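Protein gp18 (Listeria monocytogenes EGD-e, PDB 3GS9) is a prophage tail protein of the endopeptidase tail family and probably serves as a structural component of the phage tail, although its precise role is not established. Local coordinates at residues A[88-96]-A[165-173]. Numbering follows the deposited sequence. Where two conformers were deposited one is given.
Sequences RAPHIYYTC and VIPDNRHLV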
ATOM      1  N   ARG A  88      12.077 -22.964  -1.109  1.00 16.58           N
ATOM      2  CA  ARG A  88      11.210 -22.362  -2.073  0.50 17.83           C
ATOM      3  C   ARG A  88      12.083 -21.968  -3.266  1.00 16.38           C
ATOM      4  O   ARG A  88      13.040 -21.221  -3.119  1.00 15.14           O
ATOM      5  CB  ARG A  88      10.465 -21.163  -1.478  0.50 18.89           C
ATOM      6  CG  ARG A  88       9.335 -21.559  -0.520  0.50 21.00           C
ATOM      7  CD  ARG A  88       8.517 -20.357  -0.050  0.50 24.08           C
ATOM      8  NE  ARG A  88       7.837 -19.695  -1.165  0.50 30.47           N
ATOM      9  CZ  ARG A  88       6.681 -20.080  -1.706  0.50 32.25           C
ATOM     10  NH1 ARG A  88       6.035 -21.152  -1.258  0.50 38.34           N
ATOM     11  NH2 ARG A  88       6.172 -19.388  -2.720  0.50 37.48           N
ATOM     12  N   ALA A  89      11.738 -22.502  -4.434  1.00 15.38           N
ATOM     13  CA  ALA A  89      12.540 -22.391  -5.650  1.00 14.76           C
ATOM     14  C   ALA A  89      11.687 -21.902  -6.821  1.00 14.44           C
ATOM     15  O   ALA A  89      10.947 -22.690  -7.427  1.00 13.74           O
ATOM     16  CB  ALA A  89      13.190 -23.765  -6.004  1.00 12.26           C
ATOM     17  N   PRO A  90      11.750 -20.591  -7.116  1.00 14.99           N
ATOM     18  CA  PRO A  90      11.139 -20.054  -8.346  1.00 16.07           C
ATOM     19  C   PRO A  90      11.737 -20.626  -9.635  1.00 15.64           C
ATOM     20  O   PRO A  90      12.937 -20.913  -9.707  1.00 14.74           O
ATOM     21  CB  PRO A  90      11.475 -18.559  -8.284  1.00 17.68           C
ATOM     22  CG  PRO A  90      11.626 -18.305  -6.795  1.00 15.23           C
ATOM     23  CD  PRO A  90      12.335 -19.523  -6.284  1.00 14.37           C
ATOM     24  N   HIS A  91      10.874 -20.813 -10.613  1.00 15.69           N
ATOM     25  CA  HIS A  91      11.285 -21.258 -11.937  1.00 14.09           C
ATOM     26  C   HIS A  91      12.435 -20.388 -12.493  1.00 13.08           C
ATOM     27  O   HIS A  91      12.499 -19.200 -12.249  1.00 13.77           O
ATOM     28  CB  HIS A  91      10.084 -21.244 -12.853  1.00 13.04           C
ATOM     29  CG  HIS A  91      10.363 -21.877 -14.173  1.00 15.68           C
ATOM     30  ND1 HIS A  91      10.828 -21.151 -15.244  1.00 15.77           N
ATOM     31  CD2 HIS A  91      10.309 -23.167 -14.580  1.00 15.63           C
ATOM     32  CE1 HIS A  91      11.007 -21.966 -16.274  1.00 16.15           C
ATOM     33  NE2 HIS A  91      10.694 -23.192 -15.898  1.00 17.31           N
ATOM     34  N   ILE A  92      13.338 -21.016 -13.248  1.00 12.42           N
ATOM     35  CA  ILE A  92      14.490 -20.329 -13.842  1.00 14.16           C
ATOM     36  C   ILE A  92      14.138 -19.067 -14.656  1.00 13.15           C
ATOM     37  O   ILE A  92      14.913 -18.138 -14.723  1.00 13.63           O
ATOM     38  CB  ILE A  92      15.321 -21.342 -14.708  1.00 14.61           C
ATOM     39  CG1 ILE A  92      16.702 -20.765 -15.013  1.00 21.50           C
ATOM     40  CG2 ILE A  92      14.540 -21.814 -15.912  1.00 16.01           C
ATOM     41  CD1 ILE A  92      17.581 -20.736 -13.824  1.00 27.36           C
ATOM     42  N   TYR A  93      12.915 -19.016 -15.191  1.00 12.67           N
ATOM     43  CA  TYR A  93      12.442 -17.812 -15.896  1.00 15.56           C
ATOM     44  C   TYR A  93      12.683 -16.559 -15.075  1.00 13.69           C
ATOM     45  O   TYR A  93      13.162 -15.557 -15.594  1.00 14.93           O
ATOM     46  CB  TYR A  93      10.968 -17.946 -16.186  1.00 15.23           C
ATOM     47  CG  TYR A  93      10.321 -16.669 -16.683  1.00 14.32           C
ATOM     48  CD1 TYR A  93      10.714 -16.106 -17.898  1.00 16.38           C
ATOM     49  CD2 TYR A  93       9.299 -16.073 -15.974  1.00 20.66           C
ATOM     50  CE1 TYR A  93      10.137 -14.929 -18.359  1.00 15.28           C
ATOM     51  CE2 TYR A  93       8.690 -14.916 -16.441  1.00 23.00           C
ATOM     52  CZ  TYR A  93       9.119 -14.359 -17.645  1.00 18.57           C
ATOM     53  OH  TYR A  93       8.501 -13.219 -18.119  1.00 21.09           O
ATOM     54  N   TYR A  94      12.362 -16.632 -13.791  1.00 14.06           N
ATOM     55  CA  TYR A  94      12.409 -15.443 -12.899  1.00 15.34           C
ATOM     56  C   TYR A  94      13.808 -14.899 -12.657  1.00 14.67           C
ATOM     57  O   TYR A  94      13.976 -13.746 -12.242  1.00 18.51           O
ATOM     58  CB  TYR A  94      11.665 -15.704 -11.600  1.00 16.29           C
ATOM     59  CG  TYR A  94      10.204 -15.780 -11.876  1.00 16.82           C
ATOM     60  CD1 TYR A  94       9.495 -14.647 -12.151  1.00 17.24           C
ATOM     61  CD2 TYR A  94       9.571 -17.001 -12.007  1.00 19.68           C
ATOM     62  CE1 TYR A  94       8.151 -14.684 -12.474  1.00 23.28           C
ATOM     63  CE2 TYR A  94       8.206 -17.070 -12.328  1.00 19.07           C
ATOM     64  CZ  TYR A  94       7.515 -15.902 -12.558  1.00 18.46           C
ATOM     65  OH  TYR A  94       6.186 -15.887 -12.876  1.00 24.10           O
ATOM     66  N   THR A  95      14.833 -15.709 -12.980  1.00 15.25           N
ATOM     67  CA  THR A  95      16.205 -15.215 -12.915  1.00 15.00           C
ATOM     68  C   THR A  95      16.556 -14.159 -13.971  1.00 13.08           C
ATOM     69  O   THR A  95      17.606 -13.568 -13.877  1.00 14.47           O
ATOM     70  CB  THR A  95      17.285 -16.363 -12.957  1.00 15.89           C
ATOM     71  OG1 THR A  95      17.344 -16.968 -14.260  1.00 17.16           O
ATOM     72  CG2 THR A  95      17.001 -17.398 -11.851  1.00 15.95           C
ATOM     73  N   CYS A  96      15.694 -13.948 -14.970  1.00 16.32           N
ATOM     74  CA  CYS A  96      15.915 -12.871 -15.948  1.00 15.65           C
ATOM     75  C   CYS A  96      15.947 -11.483 -15.308  1.00 13.62           C
ATOM     76  O   CYS A  96      16.460 -10.507 -15.893  1.00 16.36           O
ATOM     77  CB  CYS A  96      14.902 -12.923 -17.113  1.00 16.37           C
ATOM     78  SG  CYS A  96      13.243 -12.419 -16.814  1.00 17.90           S
ATOM     79  N   VAL A 165       3.566 -15.010 -22.102  1.00 16.83           N
ATOM     80  CA  VAL A 165       4.896 -15.653 -22.269  1.00 14.22           C
ATOM     81  C   VAL A 165       4.789 -17.001 -21.602  1.00 17.72           C
ATOM     82  O   VAL A 165       4.256 -17.099 -20.498  1.00 16.03           O
ATOM     83  CB  VAL A 165       6.092 -14.787 -21.700  1.00 15.68           C
ATOM     84  CG1 VAL A 165       5.921 -14.465 -20.202  1.00 21.48           C
ATOM     85  CG2 VAL A 165       7.439 -15.496 -21.956  1.00 13.76           C
ATOM     86  N   ILE A 166       5.271 -18.031 -22.293  1.00 18.41           N
ATOM     87  CA  ILE A 166       5.210 -19.401 -21.797  1.00 18.06           C
ATOM     88  C   ILE A 166       6.644 -19.917 -21.761  1.00 17.69           C
ATOM     89  O   ILE A 166       7.182 -20.262 -22.777  1.00 17.26           O
ATOM     90  CB  ILE A 166       4.350 -20.285 -22.711  1.00 19.37           C
ATOM     91  CG1 ILE A 166       2.986 -19.616 -23.004  1.00 18.93           C
ATOM     92  CG2 ILE A 166       4.183 -21.648 -22.066  1.00 20.90           C
ATOM     93  CD1 ILE A 166       2.307 -20.169 -24.203  1.00 29.66           C
ATOM     94  N   PRO A 167       7.293 -19.857 -20.585  1.00 19.06           N
ATOM     95  CA  PRO A 167       8.686 -20.300 -20.497  1.00 19.00           C
ATOM     96  C   PRO A 167       8.844 -21.804 -20.491  1.00 18.61           C
ATOM     97  O   PRO A 167       8.140 -22.486 -19.712  1.00 21.43           O
ATOM     98  CB  PRO A 167       9.151 -19.737 -19.130  1.00 18.95           C
ATOM     99  CG  PRO A 167       8.124 -18.772 -18.697  1.00 21.67           C
ATOM    100  CD  PRO A 167       6.832 -19.311 -19.297  1.00 18.46           C
ATOM    101  N   ASP A 168       9.734 -22.301 -21.349  1.00 16.01           N
ATOM    102  CA  ASP A 168      10.258 -23.697 -21.275  1.00 16.62           C
ATOM    103  C   ASP A 168      11.738 -23.562 -20.888  1.00 14.43           C
ATOM    104  O   ASP A 168      12.588 -23.261 -21.725  1.00 15.42           O
ATOM    105  CB  ASP A 168      10.098 -24.436 -22.609  1.00 16.71           C
ATOM    106  CG  ASP A 168      10.701 -25.808 -22.599  1.00 24.81           C
ATOM    107  OD1 ASP A 168      11.152 -26.268 -21.534  1.00 20.02           O
ATOM    108  OD2 ASP A 168      10.740 -26.452 -23.685  1.00 29.42           O
ATOM    109  N   ASN A 169      12.029 -23.715 -19.597  1.00 15.46           N
ATOM    110  CA  ASN A 169      13.301 -23.262 -19.037  1.00 16.86           C
ATOM    111  C   ASN A 169      13.588 -21.841 -19.474  1.00 16.96           C
ATOM    112  O   ASN A 169      12.738 -20.976 -19.201  1.00 15.97           O
ATOM    113  CB  ASN A 169      14.376 -24.298 -19.284  1.00 17.02           C
ATOM    114  CG  ASN A 169      14.046 -25.595 -18.544  1.00 18.66           C
ATOM    115  OD1 ASN A 169      13.951 -25.568 -17.328  1.00 21.49           O
ATOM    116  ND2 ASN A 169      13.779 -26.674 -19.258  1.00 20.45           N
ATOM    117  N   ARG A 170      14.721 -21.566 -20.111  1.00 15.45           N
ATOM    118  CA  ARG A 170      15.021 -20.192 -20.516  1.00 17.94           C
ATOM    119  C   ARG A 170      14.605 -19.902 -21.962  1.00 18.39           C
ATOM    120  O   ARG A 170      15.011 -18.901 -22.539  1.00 19.02           O
ATOM    121  CB  ARG A 170      16.508 -19.894 -20.347  1.00 18.19           C
ATOM    122  CG  ARG A 170      17.021 -19.999 -18.938  1.00 21.39           C
ATOM    123  CD  ARG A 170      18.558 -19.833 -18.996  1.00 26.69           C
ATOM    124  NE  ARG A 170      19.166 -20.122 -17.720  1.00 40.32           N
ATOM    125  CZ  ARG A 170      20.452 -19.966 -17.441  1.00 48.96           C
ATOM    126  NH1 ARG A 170      21.304 -19.518 -18.363  1.00 55.01           N
ATOM    127  NH2 ARG A 170      20.884 -20.267 -16.220  1.00 52.65           N
ATOM    128  N   HIS A 171      13.781 -20.757 -22.549  1.00 16.73           N
ATOM    129  CA  HIS A 171      13.250 -20.474 -23.870  1.00 16.42           C
ATOM    130  C   HIS A 171      11.830 -19.953 -23.699  1.00 13.87           C
ATOM    131  O   HIS A 171      10.942 -20.687 -23.254  1.00 15.73           O
ATOM    132  CB  HIS A 171      13.295 -21.710 -24.783  1.00 18.59           C
ATOM    133  CG  HIS A 171      12.753 -21.438 -26.151  1.00 19.26           C
ATOM    134  ND1 HIS A 171      13.420 -20.656 -27.062  1.00 19.17           N
ATOM    135  CD2 HIS A 171      11.580 -21.776 -26.729  1.00 21.29           C
ATOM    136  CE1 HIS A 171      12.702 -20.567 -28.164  1.00 19.35           C
ATOM    137  NE2 HIS A 171      11.580 -21.234 -27.985  1.00 17.80           N
ATOM    138  N   LEU A 172      11.625 -18.720 -24.163  1.00 15.19           N
ATOM    139  CA  LEU A 172      10.389 -17.967 -23.999  1.00 14.22           C
ATOM    140  C   LEU A 172       9.533 -17.893 -25.258  1.00 15.38           C
ATOM    141  O   LEU A 172       9.951 -17.335 -26.286  1.00 19.23           O
ATOM    142  CB  LEU A 172      10.684 -16.538 -23.527  1.00 15.83           C
ATOM    143  CG  LEU A 172      11.725 -16.337 -22.423  1.00 18.66           C
ATOM    144  CD1 LEU A 172      11.912 -14.879 -22.107  1.00 21.32           C
ATOM    145  CD2 LEU A 172      11.355 -17.151 -21.191  1.00 19.95           C
ATOM    146  N   VAL A 173       8.359 -18.497 -25.167  1.00 15.06           N
ATOM    147  CA  VAL A 173       7.382 -18.508 -26.243  1.00 12.71           C
ATOM    148  C   VAL A 173       6.329 -17.442 -25.999  1.00 15.31           C
ATOM    149  O   VAL A 173       5.685 -17.444 -24.952  1.00 16.31           O
ATOM    150  CB  VAL A 173       6.724 -19.882 -26.374  1.00 16.23           C
ATOM    151  CG1 VAL A 173       5.680 -19.817 -27.443  1.00 14.15           C
ATOM    152  CG2 VAL A 173       7.798 -20.962 -26.700  1.00 18.79           C
TER
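Y93 lays its ring against P167 and L172 of a β-hairpin, 166-173, whose strands are joined by a type II' turn from D168 to H171. The contact illustrates how a short 3-10 segment, 92-96, one residue beyond strand 83-90 of the antiparallel sheet, can dock by side chains that meet both side-chain and backbone atoms of a hairpin, with no hydrogen bond between the two. Followed outward, Y93 meets P167 first, then L172 and V165. Y93 CB lies 3.9 Å from P167 CG, and that proline carbon then covers one face of the ring toward its rim, a CH-pi contact 3.9 Å from the centroid and 23° off the normal. At CD1 the ring reaches L172 CD2 (3.5 Å), the two side chains crossing at about a right angle. Finally OH abuts V165 CG1, while L151 and I154 of helix 150-161 also pack on this tyrosine. At the turn, I92 CG2 rests on N169 CA, and I92 CG1 approaches the edge of the R170 guanidinium. H91 ND1 accepts a hydrogen bond from Y93 N at 3.0 Å, the donor tilted 34° out of the ring plane, and NE2 is hydrogen-bonded to Q67; together these should restrain the ring's rotation, and H91 CE1 lies 3.5 Å from N169 O, at the imidazole edge.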